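Sorbitol dehydrogenase (Gluconobacter oxydans, PDB 5ITG) probably oxidises D-sorbitol to L-sorbose with NADP as hydride acceptor, as a Rossmann-fold member of the mannitol dehydrogenase family. Local coordinates at residues M1-T6 / K76-L81; P17-D22 / M98-D103; K69-E74 / R102-A107. All coordinates share one frame; numbering follows the deposited sequence.

Contact 1: M1-T6 / K76-L81; sequences MITRET and KAQDCL
The Schellman motif that ends helix 66-77, where Asp79 bonds back to Lys76 and Cys80 to Phe75, meets the N-terminal arm through Asp79 and Glu5. At positive phi (57°), Asp79 is the C-prime residue of the motif, and its carboxylate accepts the amide of Glu5: Glu5 N lies 2.8 Å from Asp79 OD2, with 157° at the hydrogen. The amide uses the anti side of OD2 and stands 29° out of the carboxylate plane. This is the one clear hydrogen bond between the segments. Glu5 CB also sits against the same oxygen; with CG anti to the backbone N and the chain extended beyond it, Glu5 brings its own carboxylate to 4.3 Å from Asp79, measured from Glu5 OE1 to Asp79 OD1; the like charges probably disfavour a closer approach.

Two residues beyond Asp79, Leu81 packs against the arm. Its CD1 lies on the peptide of Arg4, 3.6 Å from Arg4 C, and its CB meets the methyl of Thr3, with Thr3 CG2 to Leu81 CB at 3.7 Å. Gln78 lies alongside the Thr3 carbonyl, whose oxygen is buried without a polar partner and receives a CA-H...O contact, Gln78 CA to Thr3 O 3.4 Å. Gln78 NE2 donates to Leu81 O at 2.8 Å, nearly in the amide plane, and to the carboxylate of Asp251, while OE1 accepts the amide of Asp252. The Schellman motif and the overlapping type I' turn from Gln78 to Leu81 form the connection between helix 66-77 and strand 82-87 of the Rossmann domain, and the N-terminal arm lies against it.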
loop_
_atom_site.group_PDB
_atom_site.type_symbol
_atom_site.label_atom_id
_atom_site.label_comp_id
_atom_site.label_asym_id
_atom_site.label_seq_id
_atom_site.Cartn_x
_atom_site.Cartn_y
_atom_site.Cartn_z
HETATM N N MSE A 1 4.765 2.345 -32.015
HETATM C CA MSE A 1 3.905 3.513 -32.362
HETATM C C MSE A 1 3.584 4.332 -31.117
HETATM O O MSE A 1 3.498 3.793 -30.014
HETATM C CB MSE A 1 2.602 3.038 -33.011
HETATM C CG MSE A 1 1.637 2.356 -32.057
HETATM SE SE MSE A 1 0.069 1.676 -32.958
HETATM C CE MSE A 1 -0.760 3.351 -33.443
ATOM N N ILE A 2 3.407 5.635 -31.297
ATOM C CA ILE A 2 3.093 6.514 -30.180
ATOM C C ILE A 2 1.663 6.264 -29.705
ATOM O O ILE A 2 0.823 5.783 -30.466
ATOM C CB ILE A 2 3.247 7.998 -30.576
ATOM C CG1 ILE A 2 4.629 8.231 -31.192
ATOM C CG2 ILE A 2 3.084 8.882 -29.344
ATOM C CD1 ILE A 2 4.886 9.667 -31.603
ATOM N N THR A 3 1.393 6.583 -28.444
ATOM C CA THR A 3 0.065 6.380 -27.878
ATOM C C THR A 3 -0.801 7.627 -28.001
ATOM O O THR A 3 -0.500 8.664 -27.417
ATOM C CB THR A 3 0.143 5.987 -26.388
ATOM O OG1 THR A 3 0.930 4.797 -26.244
ATOM C CG2 THR A 3 -1.251 5.730 -25.833
ATOM N N ARG A 4 -1.879 7.513 -28.766
ATOM C CA ARG A 4 -2.806 8.620 -28.965
ATOM C C ARG A 4 -4.239 8.125 -29.104
ATOM O O ARG A 4 -4.480 6.958 -29.406
ATOM C CB ARG A 4 -2.413 9.434 -30.202
ATOM C CG ARG A 4 -1.315 10.459 -29.938
ATOM C CD ARG A 4 -1.051 11.328 -31.162
ATOM N NE ARG A 4 -0.162 10.687 -32.128
ATOM C CZ ARG A 4 1.157 10.592 -31.981
ATOM N NH1 ARG A 4 1.746 11.099 -30.905
ATOM N NH2 ARG A 4 1.888 9.991 -32.910
ATOM N N GLU A 5 -5.188 9.026 -28.882
ATOM C CA GLU A 5 -6.603 8.691 -28.972
ATOM C C GLU A 5 -6.961 8.109 -30.337
ATOM O O GLU A 5 -7.727 7.153 -30.430
ATOM C CB GLU A 5 -7.442 9.944 -28.702
ATOM C CG GLU A 5 -8.938 9.701 -28.612
ATOM C CD GLU A 5 -9.699 10.952 -28.208
ATOM O OE1 GLU A 5 -9.619 11.960 -28.943
ATOM O OE2 GLU A 5 -10.373 10.929 -27.154
ATOM N N THR A 6 -6.393 8.684 -31.391
ATOM C CA THR A 6 -6.668 8.231 -32.750
ATOM C C THR A 6 -5.808 7.032 -33.133
ATOM O O THR A 6 -6.256 6.141 -33.856
ATOM C CB THR A 6 -6.413 9.361 -33.769
ATOM O OG1 THR A 6 -6.999 10.580 -33.294
ATOM C CG2 THR A 6 -7.030 9.012 -35.117
ATOM N N LYS A 76 -1.300 14.866 -21.270
ATOM C CA LYS A 76 -2.182 15.499 -22.245
ATOM C C LYS A 76 -1.765 15.132 -23.671
ATOM O O LYS A 76 -2.610 14.954 -24.545
ATOM C CB LYS A 76 -2.155 17.022 -22.066
ATOM C CG LYS A 76 -2.671 17.499 -20.710
ATOM C CD LYS A 76 -4.170 17.236 -20.544
ATOM C CE LYS A 76 -4.996 18.073 -21.517
ATOM N NZ LYS A 76 -6.466 17.905 -21.315
ATOM N N ALA A 77 -0.462 15.009 -23.900
ATOM C CA ALA A 77 0.053 14.668 -25.224
ATOM C C ALA A 77 -0.446 13.307 -25.707
ATOM O O ALA A 77 -0.652 13.100 -26.904
ATOM C CB ALA A 77 1.582 14.689 -25.212
ATOM N N GLN A 78 -0.636 12.376 -24.778
ATOM C CA GLN A 78 -1.113 11.046 -25.141
ATOM C C GLN A 78 -2.594 10.881 -24.833
ATOM O O GLN A 78 -3.080 9.757 -24.681
ATOM C CB GLN A 78 -0.314 9.972 -24.399
ATOM C CG GLN A 78 1.134 9.876 -24.834
ATOM C CD GLN A 78 1.911 8.832 -24.055
ATOM O OE1 GLN A 78 3.103 8.629 -24.290
ATOM N NE2 GLN A 78 1.240 8.163 -23.121
ATOM N N ASP A 79 -3.305 12.006 -24.754
ATOM C CA ASP A 79 -4.735 12.001 -24.452
ATOM C C ASP A 79 -4.987 11.297 -23.123
ATOM O O ASP A 79 -6.027 10.663 -22.929
ATOM C CB ASP A 79 -5.522 11.306 -25.571
ATOM C CG ASP A 79 -5.575 12.129 -26.848
ATOM O OD1 ASP A 79 -6.094 13.262 -26.802
ATOM O OD2 ASP A 79 -5.098 11.644 -27.898
ATOM N N CYS A 80 -4.017 11.432 -22.219
ATOM C CA CYS A 80 -4.056 10.834 -20.887
ATOM C C CYS A 80 -4.025 9.309 -20.896
ATOM O O CYS A 80 -4.199 8.674 -19.855
ATOM C CB CYS A 80 -5.274 11.340 -20.111
ATOM S SG CYS A 80 -5.103 13.062 -19.560
ATOM N N LEU A 81 -3.797 8.730 -22.072
ATOM C CA LEU A 81 -3.713 7.278 -22.220
ATOM C C LEU A 81 -2.306 6.814 -21.842
ATOM O O LEU A 81 -1.328 7.519 -22.086
ATOM C CB LEU A 81 -3.976 6.869 -23.672
ATOM C CG LEU A 81 -5.341 7.118 -24.316
ATOM C CD1 LEU A 81 -5.193 7.013 -25.829
ATOM C CD2 LEU A 81 -6.366 6.117 -23.804
#

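Contact 2: P17-D22 / M98-D103; sequences PPYDID and MGALRD
Pro17 begins the contact by resting its ring on the backbone of Gly99, with Pro17 CG 3.7 Å from Gly99 N. Two residues on, Tyr19 brings its hydroxyl end against the Gly99-Ala100 peptide, which lies at the ring edge near the ring plane; Tyr19 OH is 2.9 Å from Gly99 C, a tight approach. CG of Tyr19 is tucked between the backbone N and the carbonyl carbon (chi1 53°), which turns one ring face to Pro17 CB, set toward the rim. The polar partner of the hydroxyl is Glu46, whose other carboxylate oxygen takes the amide of Gly99.

Ile21, the middle residue of the Asx turn in which Asp20 OD1 accepts the amide of Asp22, reaches across to Arg102. Its CG1 is anti to the backbone N, and CD1 sits over the centre of one guanidinium face, 3.7 Å from Arg102 CZ. The guanidinium is held by the chain just before it: Arg102 NE donates to Gly99 O at 2.7 Å with 166° at the hydrogen, and NH2 adds a weak bond to the same oxygen as well as one to Asp79 O. An arginine folded back onto the carbonyl of Gly99, in the break of strand 93-106, thus has one guanidinium face covered by Ile21, where the loop after strand 14-15 packs on this interrupted strand of the Rossmann-domain sheet.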
loop_
_atom_site.group_PDB
_atom_site.type_symbol
_atom_site.label_atom_id
_atom_site.label_comp_id
_atom_site.label_asym_id
_atom_site.label_seq_id
_atom_site.Cartn_x
_atom_site.Cartn_y
_atom_site.Cartn_z
ATOM N N PRO A 17 -8.737 -0.080 -24.387
ATOM C CA PRO A 17 -9.845 0.083 -23.444
ATOM C C PRO A 17 -11.065 -0.684 -23.940
ATOM O O PRO A 17 -11.460 -0.546 -25.092
ATOM C CB PRO A 17 -10.063 1.590 -23.442
ATOM C CG PRO A 17 -8.671 2.114 -23.633
ATOM C CD PRO A 17 -8.136 1.221 -24.725
ATOM N N PRO A 18 -11.670 -1.512 -23.078
ATOM C CA PRO A 18 -12.849 -2.300 -23.451
ATOM C C PRO A 18 -14.161 -1.516 -23.401
ATOM O O PRO A 18 -15.143 -1.972 -22.813
ATOM C CB PRO A 18 -12.827 -3.434 -22.437
ATOM C CG PRO A 18 -12.351 -2.729 -21.198
ATOM C CD PRO A 18 -11.200 -1.880 -21.729
ATOM N N TYR A 19 -14.173 -0.341 -24.021
ATOM C CA TYR A 19 -15.359 0.512 -24.045
ATOM C C TYR A 19 -15.119 1.690 -24.982
ATOM O O TYR A 19 -13.983 1.967 -25.357
ATOM C CB TYR A 19 -15.659 1.022 -22.631
ATOM C CG TYR A 19 -14.469 1.686 -21.974
ATOM C CD1 TYR A 19 -14.081 2.978 -22.328
ATOM C CD2 TYR A 19 -13.707 1.006 -21.027
ATOM C CE1 TYR A 19 -12.966 3.575 -21.757
ATOM C CE2 TYR A 19 -12.586 1.593 -20.449
ATOM C CZ TYR A 19 -12.224 2.876 -20.819
ATOM O OH TYR A 19 -11.125 3.463 -20.249
ATOM N N ASP A 20 -16.188 2.380 -25.368
ATOM C CA ASP A 20 -16.050 3.529 -26.251
ATOM C C ASP A 20 -15.479 4.672 -25.418
ATOM O O ASP A 20 -16.162 5.214 -24.549
ATOM C CB ASP A 20 -17.412 3.935 -26.818
ATOM C CG ASP A 20 -17.291 4.884 -27.996
ATOM O OD1 ASP A 20 -16.386 5.750 -27.975
ATOM O OD2 ASP A 20 -18.109 4.773 -28.936
ATOM N N ILE A 21 -14.229 5.035 -25.684
ATOM C CA ILE A 21 -13.571 6.098 -24.935
ATOM C C ILE A 21 -14.301 7.438 -25.051
ATOM O O ILE A 21 -14.175 8.301 -24.181
ATOM C CB ILE A 21 -12.103 6.273 -25.398
ATOM C CG1 ILE A 21 -11.403 7.325 -24.534
ATOM C CG2 ILE A 21 -12.062 6.668 -26.870
ATOM C CD1 ILE A 21 -10.012 7.686 -25.011
ATOM N N ASP A 22 -15.073 7.608 -26.119
ATOM C CA ASP A 22 -15.806 8.854 -26.327
ATOM C C ASP A 22 -17.105 8.907 -25.533
ATOM O O ASP A 22 -17.680 9.978 -25.347
ATOM C CB ASP A 22 -16.125 9.044 -27.813
ATOM C CG ASP A 22 -14.887 9.008 -28.685
ATOM O OD1 ASP A 22 -13.945 9.791 -28.420
ATOM O OD2 ASP A 22 -14.860 8.200 -29.639
HETATM N N MSE A 98 -4.679 1.944 -20.995
HETATM C CA MSE A 98 -5.713 2.381 -20.068
HETATM C C MSE A 98 -6.377 3.694 -20.480
HETATM O O MSE A 98 -5.692 4.658 -20.807
HETATM C CB MSE A 98 -5.087 2.553 -18.685
HETATM C CG MSE A 98 -4.360 1.321 -18.174
HETATM SE SE MSE A 98 -5.575 0.111 -17.314
HETATM C CE MSE A 98 -5.870 1.161 -15.716
ATOM N N GLY A 99 -7.705 3.737 -20.432
ATOM C CA GLY A 99 -8.409 4.950 -20.811
ATOM C C GLY A 99 -9.251 5.630 -19.738
ATOM O O GLY A 99 -9.834 6.685 -19.992
ATOM N N ALA A 100 -9.302 5.056 -18.537
ATOM C CA ALA A 100 -10.106 5.615 -17.447
ATOM C C ALA A 100 -9.787 7.060 -17.039
ATOM O O ALA A 100 -10.684 7.805 -16.640
ATOM C CB ALA A 100 -10.022 4.704 -16.220
ATOM N N LEU A 101 -8.517 7.446 -17.125
ATOM C CA LEU A 101 -8.082 8.796 -16.761
ATOM C C LEU A 101 -8.318 9.700 -17.964
ATOM O O LEU A 101 -7.555 9.657 -18.928
ATOM C CB LEU A 101 -6.596 8.780 -16.400
ATOM C CG LEU A 101 -5.942 10.062 -15.885
ATOM C CD1 LEU A 101 -6.604 10.508 -14.588
ATOM C CD2 LEU A 101 -4.464 9.804 -15.665
ATOM N N ARG A 102 -9.365 10.521 -17.904
ATOM C CA ARG A 102 -9.712 11.384 -19.028
ATOM C C ARG A 102 -9.154 12.801 -19.023
ATOM O O ARG A 102 -9.248 13.507 -20.024
ATOM C CB ARG A 102 -11.233 11.429 -19.195
ATOM C CG ARG A 102 -11.841 10.127 -19.721
ATOM C CD ARG A 102 -11.362 9.806 -21.137
ATOM N NE ARG A 102 -10.102 9.062 -21.158
ATOM C CZ ARG A 102 -9.033 9.406 -21.873
ATOM N NH1 ARG A 102 -9.058 10.495 -22.631
ATOM N NH2 ARG A 102 -7.938 8.656 -21.838
ATOM N N ASP A 103 -8.583 13.228 -17.906
ATOM C CA ASP A 103 -7.994 14.556 -17.845
ATOM C C ASP A 103 -6.988 14.593 -16.710
ATOM O O ASP A 103 -7.140 13.884 -15.710
ATOM C CB ASP A 103 -9.066 15.625 -17.615
ATOM C CG ASP A 103 -8.680 16.978 -18.207
ATOM O OD1 ASP A 103 -7.469 17.234 -18.392
ATOM O OD2 ASP A 103 -9.594 17.788 -18.479
#

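Contact 3: K69-E74 / R102-A107; sequences KKKAEE and RDYLLA
Tyr104 and Leu106 both point from their strand at the helix, and Ala72 fits between them. Its methyl touches each: Ala72 CB is 3.6 Å from Tyr104 CE1 and 3.6 Å from Leu106 CD1. The methyl comes to the tyrosine ring obliquely. CG of Tyr104 is anti to the backbone N (chi1 -175°), which sends the ring toward the helix until the hydroxyl meets the side chain of Lys71. That lysine is fully extended and crosses the tyrosine at about a right angle, with both Lys71 CD and Lys71 CE 3.2 Å from Tyr104 OH; Lys71 NZ is hydrogen-bonded to Val33 O.

On the other flank, Leu106 lays CD1 against the backbone of Lys69, 3.4 Å from Lys69 CA. It crosses the lysine side chain at about a right angle, and the aliphatic Lys69 CG lies 3.8 Å from the same methyl. The interface is therefore mostly apolar, made by one small helix residue and the hydrocarbon parts of two lysines.

The axes of segments 69-74 and 102-106 are nearly antiparallel, at 163°, and approach to 8.5 Å. Phe75 of helix 66-77 extends the packing by stacking on Tyr104, while Leu105 turns to Val58 of strand 56-61 and His117 of helix 111-119.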
loop_
_atom_site.group_PDB
_atom_site.type_symbol
_atom_site.label_atom_id
_atom_site.label_comp_id
_atom_site.label_asym_id
_atom_site.label_seq_id
_atom_site.Cartn_x
_atom_site.Cartn_y
_atom_site.Cartn_z
ATOM N N LYS A 69 4.829 20.095 -14.422
ATOM C CA LYS A 69 4.304 20.611 -15.679
ATOM C C LYS A 69 4.663 19.690 -16.835
ATOM O O LYS A 69 3.851 19.461 -17.728
ATOM C CB LYS A 69 4.848 22.016 -15.937
ATOM C CG LYS A 69 4.568 22.988 -14.807
ATOM C CD LYS A 69 5.180 24.346 -15.085
ATOM C CE LYS A 69 5.005 25.281 -13.901
ATOM N NZ LYS A 69 5.634 26.607 -14.153
ATOM N N LYS A 70 5.883 19.161 -16.810
ATOM C CA LYS A 70 6.353 18.252 -17.853
ATOM C C LYS A 70 5.471 17.001 -17.866
ATOM O O LYS A 70 4.985 16.573 -18.914
ATOM C CB LYS A 70 7.811 17.861 -17.581
ATOM C CG LYS A 70 8.464 17.023 -18.671
ATOM C CD LYS A 70 8.629 17.818 -19.958
ATOM C CE LYS A 70 9.369 17.014 -21.018
ATOM N NZ LYS A 70 8.621 15.792 -21.426
ATOM N N LYS A 71 5.270 16.425 -16.686
ATOM C CA LYS A 71 4.443 15.235 -16.532
ATOM C C LYS A 71 3.041 15.489 -17.081
ATOM O O LYS A 71 2.518 14.704 -17.873
ATOM C CB LYS A 71 4.363 14.862 -15.048
ATOM C CG LYS A 71 3.494 13.651 -14.732
ATOM C CD LYS A 71 3.389 13.445 -13.219
ATOM C CE LYS A 71 2.446 12.299 -12.870
ATOM N NZ LYS A 71 2.315 12.140 -11.397
ATOM N N ALA A 72 2.439 16.594 -16.654
ATOM C CA ALA A 72 1.099 16.957 -17.099
ATOM C C ALA A 72 1.047 17.111 -18.616
ATOM O O ALA A 72 0.055 16.755 -19.248
ATOM C CB ALA A 72 0.658 18.254 -16.425
ATOM N N GLU A 73 2.118 17.643 -19.196
ATOM C CA GLU A 73 2.180 17.838 -20.640
ATOM C C GLU A 73 2.266 16.501 -21.358
ATOM O O GLU A 73 1.626 16.298 -22.387
ATOM C CB GLU A 73 3.384 18.707 -21.009
ATOM C CG GLU A 73 3.300 20.120 -20.461
ATOM C CD GLU A 73 4.535 20.947 -20.761
ATOM O OE1 GLU A 73 5.636 20.584 -20.287
ATOM O OE2 GLU A 73 4.403 21.966 -21.471
ATOM N N GLU A 74 3.053 15.582 -20.807
ATOM C CA GLU A 74 3.206 14.267 -21.414
ATOM C C GLU A 74 1.894 13.491 -21.389
ATOM O O GLU A 74 1.591 12.742 -22.319
ATOM C CB GLU A 74 4.302 13.483 -20.696
ATOM C CG GLU A 74 5.668 14.131 -20.787
ATOM C CD GLU A 74 6.776 13.223 -20.300
ATOM O OE1 GLU A 74 6.714 12.775 -19.138
ATOM O OE2 GLU A 74 7.712 12.958 -21.081
ATOM N N ARG A 102 -9.365 10.521 -17.904
ATOM C CA ARG A 102 -9.712 11.384 -19.028
ATOM C C ARG A 102 -9.154 12.801 -19.023
ATOM O O ARG A 102 -9.248 13.507 -20.024
ATOM C CB ARG A 102 -11.233 11.429 -19.195
ATOM C CG ARG A 102 -11.841 10.127 -19.721
ATOM C CD ARG A 102 -11.362 9.806 -21.137
ATOM N NE ARG A 102 -10.102 9.062 -21.158
ATOM C CZ ARG A 102 -9.033 9.406 -21.873
ATOM N NH1 ARG A 102 -9.058 10.495 -22.631
ATOM N NH2 ARG A 102 -7.938 8.656 -21.838
ATOM N N ASP A 103 -8.583 13.228 -17.906
ATOM C CA ASP A 103 -7.994 14.556 -17.845
ATOM C C ASP A 103 -6.988 14.593 -16.710
ATOM O O ASP A 103 -7.140 13.884 -15.710
ATOM C CB ASP A 103 -9.066 15.625 -17.615
ATOM C CG ASP A 103 -8.680 16.978 -18.207
ATOM O OD1 ASP A 103 -7.469 17.234 -18.392
ATOM O OD2 ASP A 103 -9.594 17.788 -18.479
ATOM N N TYR A 104 -5.956 15.411 -16.876
ATOM C CA TYR A 104 -4.921 15.562 -15.865
ATOM C C TYR A 104 -4.703 17.057 -15.663
ATOM O O TYR A 104 -4.215 17.750 -16.559
ATOM C CB TYR A 104 -3.629 14.890 -16.333
ATOM C CG TYR A 104 -2.521 14.872 -15.302
ATOM C CD1 TYR A 104 -1.870 16.046 -14.921
ATOM C CD2 TYR A 104 -2.122 13.676 -14.706
ATOM C CE1 TYR A 104 -0.845 16.026 -13.969
ATOM C CE2 TYR A 104 -1.101 13.644 -13.755
ATOM C CZ TYR A 104 -0.467 14.821 -13.390
ATOM O OH TYR A 104 0.535 14.787 -12.450
ATOM N N LEU A 105 -5.076 17.552 -14.489
ATOM C CA LEU A 105 -4.931 18.970 -14.188
ATOM C C LEU A 105 -3.878 19.270 -13.144
ATOM O O LEU A 105 -3.731 18.544 -12.162
ATOM C CB LEU A 105 -6.257 19.555 -13.696
ATOM C CG LEU A 105 -7.434 19.685 -14.661
ATOM C CD1 LEU A 105 -7.889 18.323 -15.141
ATOM C CD2 LEU A 105 -8.571 20.410 -13.950
ATOM N N LEU A 106 -3.140 20.349 -13.370
ATOM C CA LEU A 106 -2.140 20.807 -12.422
ATOM C C LEU A 106 -2.850 21.901 -11.629
ATOM O O LEU A 106 -3.069 23.005 -12.136
ATOM C CB LEU A 106 -0.932 21.392 -13.150
ATOM C CG LEU A 106 0.230 20.437 -13.403
ATOM C CD1 LEU A 106 1.273 21.115 -14.281
ATOM C CD2 LEU A 106 0.833 20.024 -12.073
ATOM N N ALA A 107 -3.220 21.583 -10.392
ATOM C CA ALA A 107 -3.928 22.521 -9.528
ATOM C C ALA A 107 -3.371 23.941 -9.544
ATOM O O ALA A 107 -4.113 24.901 -9.755
ATOM C CB ALA A 107 -3.958 21.988 -8.094
#

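From the N terminus, contact 1 closes a loop of about 70 residues, fastening the N-terminal arm to the end of helix 66-77. Contact 2, closing a slightly longer loop, ties the loop after strand 14-15 to the break in strand 93-106 and crosses contact 1, since its first segment falls inside the loop that contact 1 closes and its second lies beyond it. Contact 3 spans the shortest separation, from helix 66-77 to the same strand; it too crosses contact 1 and ends on the stretch used by contact 2, sharing Arg102 and Asp103. Asp79 with Arg102, and Lys76 with Asp103, link the end of helix 66-77 to strand 93-106.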